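Local coordinates for nitrate regulatory protein (Klebsiella oxytoca, PDB 4AKK), which senses nitrate and nitrite and binds the nasF operon leader RNA at its terminator to bring about transcription antitermination of the nasFEDCBA operon, at residues S160-N174 / M186-L198. Sequence-based numbering, arbitrary orientation.
Sequences SRIIRHLLNIVPQLN and MVALYSFMQGKEL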
loop_
_atom_site.group_PDB
_atom_site.type_symbol
_atom_site.label_atom_id
_atom_site.label_comp_id
_atom_site.label_asym_id
_atom_site.label_seq_id
_atom_site.Cartn_x
_atom_site.Cartn_y
_atom_site.Cartn_z
ATOM N N SER A 160 -6.206 4.494 -24.083
ATOM C CA SER A 160 -5.960 3.917 -22.776
ATOM C C SER A 160 -5.329 4.926 -21.826
ATOM O O SER A 160 -5.601 4.896 -20.633
ATOM C CB SER A 160 -5.059 2.687 -22.890
ATOM O OG SER A 160 -5.701 1.663 -23.624
ATOM N N ARG A 161 -4.460 5.789 -22.352
ATOM C CA ARG A 161 -3.777 6.791 -21.534
ATOM C C ARG A 161 -4.735 7.880 -21.031
ATOM O O ARG A 161 -4.667 8.284 -19.872
ATOM C CB ARG A 161 -2.619 7.422 -22.307
ATOM C CG ARG A 161 -2.034 8.647 -21.617
ATOM C CD ARG A 161 -0.803 9.165 -22.331
ATOM N NE ARG A 161 -1.117 9.662 -23.667
ATOM C CZ ARG A 161 -0.236 10.245 -24.473
ATOM N NH1 ARG A 161 1.019 10.413 -24.075
ATOM N NH2 ARG A 161 -0.611 10.660 -25.677
ATOM N N ILE A 162 -5.623 8.352 -21.902
ATOM C CA ILE A 162 -6.648 9.301 -21.487
ATOM C C ILE A 162 -7.509 8.688 -20.383
ATOM O O ILE A 162 -7.800 9.319 -19.366
ATOM C CB ILE A 162 -7.547 9.698 -22.668
ATOM C CG1 ILE A 162 -6.748 10.524 -23.681
ATOM C CG2 ILE A 162 -8.758 10.495 -22.174
ATOM C CD1 ILE A 162 -7.488 10.815 -24.969
ATOM N N ILE A 163 -7.890 7.435 -20.593
ATOM C CA ILE A 163 -8.694 6.692 -19.635
ATOM C C ILE A 163 -8.031 6.529 -18.264
ATOM O O ILE A 163 -8.674 6.696 -17.221
ATOM C CB ILE A 163 -9.103 5.304 -20.213
ATOM C CG1 ILE A 163 -10.153 5.501 -21.319
ATOM C CG2 ILE A 163 -9.654 4.413 -19.097
ATOM C CD1 ILE A 163 -10.381 4.276 -22.227
ATOM N N ARG A 164 -6.745 6.208 -18.264
ATOM C CA ARG A 164 -6.022 5.985 -17.015
ATOM C C ARG A 164 -5.924 7.236 -16.131
ATOM O O ARG A 164 -6.050 7.157 -14.905
ATOM C CB ARG A 164 -4.620 5.444 -17.311
ATOM C CG ARG A 164 -3.695 5.408 -16.090
ATOM C CD ARG A 164 -2.431 4.621 -16.388
ATOM N NE ARG A 164 -1.793 5.094 -17.609
ATOM C CZ ARG A 164 -0.861 6.041 -17.643
ATOM N NH1 ARG A 164 -0.441 6.607 -16.512
ATOM N NH2 ARG A 164 -0.340 6.408 -18.806
ATOM N N HIS A 165 -5.685 8.388 -16.748
ATOM C CA HIS A 165 -5.633 9.641 -15.999
ATOM C C HIS A 165 -7.000 10.067 -15.471
ATOM O O HIS A 165 -7.090 10.704 -14.430
ATOM C CB HIS A 165 -5.010 10.748 -16.836
ATOM C CG HIS A 165 -3.568 10.506 -17.141
ATOM N ND1 HIS A 165 -2.524 10.234 -16.326
ATOM C CD2 HIS A 165 -3.069 10.476 -18.426
ATOM C CE1 HIS A 165 -1.421 10.065 -17.124
ATOM N NE2 HIS A 165 -1.776 10.218 -18.386
ATOM N N LEU A 166 -8.057 9.697 -16.181
ATOM C CA LEU A 166 -9.408 9.996 -15.723
ATOM C C LEU A 166 -9.696 9.155 -14.497
ATOM O O LEU A 166 -10.180 9.662 -13.496
ATOM C CB LEU A 166 -10.436 9.712 -16.819
ATOM C CG LEU A 166 -10.494 10.778 -17.908
ATOM C CD1 LEU A 166 -11.325 10.294 -19.084
ATOM C CD2 LEU A 166 -11.049 12.087 -17.330
ATOM N N LEU A 167 -9.373 7.869 -14.591
ATOM C CA LEU A 167 -9.550 6.928 -13.493
ATOM C C LEU A 167 -8.739 7.287 -12.252
ATOM O O LEU A 167 -9.205 7.076 -11.136
ATOM C CB LEU A 167 -9.186 5.508 -13.942
ATOM C CG LEU A 167 -10.161 4.829 -14.901
ATOM C CD1 LEU A 167 -9.714 3.404 -15.197
ATOM C CD2 LEU A 167 -11.569 4.839 -14.334
ATOM N N ASN A 168 -7.536 7.824 -12.451
ATOM C CA ASN A 168 -6.670 8.221 -11.345
ATOM C C ASN A 168 -7.257 9.370 -10.535
ATOM O O ASN A 168 -6.804 9.648 -9.429
ATOM C CB ASN A 168 -5.257 8.615 -11.831
ATOM C CG ASN A 168 -4.453 7.432 -12.360
ATOM O OD1 ASN A 168 -4.798 6.277 -12.129
ATOM N ND2 ASN A 168 -3.371 7.727 -13.082
ATOM N N ILE A 169 -8.258 10.052 -11.075
ATOM C CA ILE A 169 -8.905 11.085 -10.279
ATOM C C ILE A 169 -9.670 10.458 -9.111
ATOM O O ILE A 169 -9.707 11.013 -8.023
ATOM C CB ILE A 169 -9.874 11.940 -11.100
ATOM C CG1 ILE A 169 -9.127 12.724 -12.186
ATOM C CG2 ILE A 169 -10.662 12.867 -10.167
ATOM C CD1 ILE A 169 -10.045 13.422 -13.175
ATOM N N VAL A 170 -10.261 9.291 -9.345
ATOM C CA VAL A 170 -11.212 8.698 -8.395
ATOM C C VAL A 170 -10.671 8.404 -6.990
ATOM O O VAL A 170 -11.266 8.839 -6.005
ATOM C CB VAL A 170 -11.882 7.435 -8.971
ATOM C CG1 VAL A 170 -12.826 6.823 -7.946
ATOM C CG2 VAL A 170 -12.637 7.777 -10.246
ATOM N N PRO A 171 -9.556 7.661 -6.890
ATOM C CA PRO A 171 -8.975 7.381 -5.572
ATOM C C PRO A 171 -8.562 8.664 -4.859
ATOM O O PRO A 171 -8.604 8.754 -3.634
ATOM C CB PRO A 171 -7.723 6.551 -5.901
ATOM C CG PRO A 171 -7.934 6.053 -7.304
ATOM C CD PRO A 171 -8.736 7.112 -7.985
ATOM N N GLN A 172 -8.150 9.656 -5.632
ATOM C CA GLN A 172 -7.753 10.930 -5.054
ATOM C C GLN A 172 -8.962 11.614 -4.433
ATOM O O GLN A 172 -8.837 12.373 -3.476
ATOM C CB GLN A 172 -7.151 11.838 -6.123
ATOM C CG GLN A 172 -6.302 12.933 -5.532
ATOM C CD GLN A 172 -5.048 12.374 -4.929
ATOM O OE1 GLN A 172 -4.335 11.604 -5.577
ATOM N NE2 GLN A 172 -4.766 12.744 -3.682
ATOM N N LEU A 173 -10.135 11.340 -4.994
ATOM C CA LEU A 173 -11.385 11.855 -4.451
ATOM C C LEU A 173 -11.565 11.518 -2.973
ATOM O O LEU A 173 -12.165 12.295 -2.235
ATOM C CB LEU A 173 -12.583 11.337 -5.253
ATOM C CG LEU A 173 -12.909 12.101 -6.532
ATOM C CD1 LEU A 173 -14.250 11.650 -7.086
ATOM C CD2 LEU A 173 -12.916 13.590 -6.258
ATOM N N ASN A 174 -11.043 10.369 -2.545
ATOM C CA ASN A 174 -11.103 9.967 -1.134
ATOM C C ASN A 174 -10.291 10.812 -0.141
ATOM O O ASN A 174 -10.576 10.807 1.059
ATOM C CB ASN A 174 -10.724 8.494 -0.975
ATOM C CG ASN A 174 -11.932 7.578 -0.996
ATOM O OD1 ASN A 174 -13.074 8.040 -0.947
ATOM N ND2 ASN A 174 -11.689 6.275 -1.051
ATOM N N MET A 186 -16.467 4.333 -2.637
ATOM C CA MET A 186 -15.643 4.899 -3.693
ATOM C C MET A 186 -14.547 3.932 -4.100
ATOM O O MET A 186 -14.280 3.757 -5.282
ATOM C CB MET A 186 -15.048 6.256 -3.292
ATOM C CG MET A 186 -16.011 7.418 -3.486
ATOM S SD MET A 186 -16.147 8.051 -5.183
ATOM C CE MET A 186 -15.763 6.633 -6.171
ATOM N N VAL A 187 -13.922 3.289 -3.123
ATOM C CA VAL A 187 -12.865 2.336 -3.435
ATOM C C VAL A 187 -13.408 1.088 -4.142
ATOM O O VAL A 187 -12.803 0.595 -5.096
ATOM C CB VAL A 187 -12.054 1.956 -2.180
ATOM C CG1 VAL A 187 -11.177 0.731 -2.451
ATOM C CG2 VAL A 187 -11.200 3.132 -1.751
ATOM N N ALA A 188 -14.549 0.589 -3.680
ATOM C CA ALA A 188 -15.216 -0.538 -4.334
ATOM C C ALA A 188 -15.538 -0.213 -5.796
ATOM O O ALA A 188 -15.325 -1.037 -6.685
ATOM C CB ALA A 188 -16.501 -0.915 -3.577
ATOM N N LEU A 189 -16.063 0.988 -6.034
ATOM C CA LEU A 189 -16.351 1.455 -7.383
ATOM C C LEU A 189 -15.084 1.571 -8.236
ATOM O O LEU A 189 -15.031 1.067 -9.365
ATOM C CB LEU A 189 -17.070 2.810 -7.337
ATOM C CG LEU A 189 -17.239 3.518 -8.683
ATOM C CD1 LEU A 189 -18.145 2.704 -9.591
ATOM C CD2 LEU A 189 -17.785 4.937 -8.502
ATOM N N TYR A 190 -14.072 2.240 -7.693
ATOM C CA TYR A 190 -12.797 2.390 -8.387
ATOM C C TYR A 190 -12.229 1.017 -8.735
ATOM O O TYR A 190 -11.755 0.799 -9.846
ATOM C CB TYR A 190 -11.789 3.164 -7.527
ATOM C CG TYR A 190 -10.391 3.120 -8.086
ATOM C CD1 TYR A 190 -10.083 3.763 -9.277
ATOM C CD2 TYR A 190 -9.382 2.424 -7.436
ATOM C CE1 TYR A 190 -8.816 3.719 -9.806
ATOM C CE2 TYR A 190 -8.104 2.372 -7.960
ATOM C CZ TYR A 190 -7.831 3.023 -9.151
ATOM O OH TYR A 190 -6.568 2.983 -9.685
ATOM N N SER A 191 -12.268 0.098 -7.773
ATOM C CA SER A 191 -11.778 -1.251 -8.023
ATOM C C SER A 191 -12.506 -1.832 -9.218
ATOM O O SER A 191 -11.893 -2.411 -10.105
ATOM C CB SER A 191 -11.993 -2.160 -6.817
ATOM O OG SER A 191 -11.349 -1.644 -5.670
ATOM N N PHE A 192 -13.827 -1.691 -9.225
ATOM C CA PHE A 192 -14.637 -2.240 -10.292
ATOM C C PHE A 192 -14.318 -1.554 -11.624
ATOM O O PHE A 192 -14.162 -2.215 -12.648
ATOM C CB PHE A 192 -16.126 -2.092 -9.950
ATOM C CG PHE A 192 -17.037 -2.803 -10.900
ATOM C CD1 PHE A 192 -17.419 -2.205 -12.091
ATOM C CD2 PHE A 192 -17.510 -4.075 -10.606
ATOM C CE1 PHE A 192 -18.259 -2.860 -12.972
ATOM C CE2 PHE A 192 -18.349 -4.734 -11.485
ATOM C CZ PHE A 192 -18.722 -4.128 -12.667
ATOM N N MET A 193 -14.237 -0.225 -11.604
ATOM C CA MET A 193 -13.969 0.545 -12.811
ATOM C C MET A 193 -12.632 0.105 -13.403
ATOM O O MET A 193 -12.470 -0.001 -14.623
ATOM C CB MET A 193 -13.928 2.057 -12.501
ATOM C CG MET A 193 -15.300 2.746 -12.366
ATOM S SD MET A 193 -15.216 4.468 -11.771
ATOM C CE MET A 193 -14.635 5.287 -13.237
ATOM N N GLN A 194 -11.673 -0.146 -12.521
ATOM C CA GLN A 194 -10.328 -0.516 -12.934
ATOM C C GLN A 194 -10.286 -1.933 -13.519
ATOM O O GLN A 194 -9.621 -2.172 -14.522
ATOM C CB GLN A 194 -9.356 -0.379 -11.754
ATOM C CG GLN A 194 -7.897 -0.466 -12.155
ATOM C CD GLN A 194 -7.496 0.602 -13.156
ATOM O OE1 GLN A 194 -7.245 0.308 -14.330
ATOM N NE2 GLN A 194 -7.443 1.849 -12.703
ATOM N N GLY A 195 -11.004 -2.866 -12.907
ATOM C CA GLY A 195 -11.094 -4.202 -13.465
ATOM C C GLY A 195 -11.710 -4.175 -14.861
ATOM O O GLY A 195 -11.293 -4.913 -15.760
ATOM N N LYS A 196 -12.711 -3.315 -15.027
ATOM C CA LYS A 196 -13.466 -3.188 -16.272
ATOM C C LYS A 196 -12.585 -2.557 -17.334
ATOM O O LYS A 196 -12.655 -2.925 -18.504
ATOM C CB LYS A 196 -14.705 -2.322 -16.024
ATOM C CG LYS A 196 -15.551 -2.012 -17.231
ATOM C CD LYS A 196 -16.876 -1.371 -16.786
ATOM C CE LYS A 196 -17.682 -0.836 -17.962
ATOM N NZ LYS A 196 -17.207 0.502 -18.409
ATOM N N GLU A 197 -11.750 -1.604 -16.928
ATOM C CA GLU A 197 -10.807 -1.000 -17.868
ATOM C C GLU A 197 -9.819 -2.042 -18.409
ATOM O O GLU A 197 -9.512 -2.075 -19.607
ATOM C CB GLU A 197 -10.045 0.156 -17.213
ATOM C CG GLU A 197 -8.762 0.566 -17.960
ATOM C CD GLU A 197 -8.995 0.943 -19.433
ATOM O OE1 GLU A 197 -10.168 0.979 -19.874
ATOM O OE2 GLU A 197 -8.000 1.200 -20.160
ATOM N N LEU A 198 -9.311 -2.872 -17.513
ATOM C CA LEU A 198 -8.356 -3.908 -17.872
ATOM C C LEU A 198 -9.025 -4.987 -18.710
ATOM O O LEU A 198 -8.377 -5.595 -19.555
ATOM C CB LEU A 198 -7.732 -4.525 -16.616
ATOM C CG LEU A 198 -6.828 -3.596 -15.781
ATOM C CD1 LEU A 198 -6.129 -4.364 -14.668
ATOM C CD2 LEU A 198 -5.798 -2.884 -16.636
HETATM O O HOH W 1 -6.382 2.830 -19.012
#
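Three groups grip Glu-197 OE2: a water, Arg-77 and Gln-201. The water, 2.6 Å from Glu-197 OE2, donates to it and also to Ser-160 O, bridging the segments. Arg-77 adds a salt bridge to this oxygen and Gln-201 a hydrogen bond, while Gln-74 binds Glu-197 OE1. These partners would be expected to favour the charged carboxylate. The contact is an antiparallel helix pair in the all-helical NIT nitrate-receptor region. Helix 180-212 runs back along helix 152-167 and the short helix 169-173; the axes of 169-173 and 186-198 approach to 9.5 Å at 168°.

No direct hydrogen bond joins the segments; apart from the water bridge, they meet through side-chain packing. Ile-163 CG2 lies 3.5 Å from Glu-197 CD, covering the carboxylate with a methyl group. Leu-167 spreads its two methyls: CD1 meets Gln-194 NE2 and Glu-197 CB, and CD2 presses on Met-193 CE at a tight 3.3 Å. Val-170 CG1 points away from its own backbone N (chi1 178°) and meets Met-186 CE at 3.4 Å. Pro-171 CG sits over the centre of the Tyr-190 ring, 3.5 Å from its centroid, a CH-pi contact. The Tyr-190 hydroxyl bonds to Gln-351 of helix 341-358, which also binds Asn-168 OD1. At the far end Asn-174 ND2 touches Val-187 CG2, while buried Asn-174 OD1 has no polar partner and rests 3.5 Å from Met-186 CB.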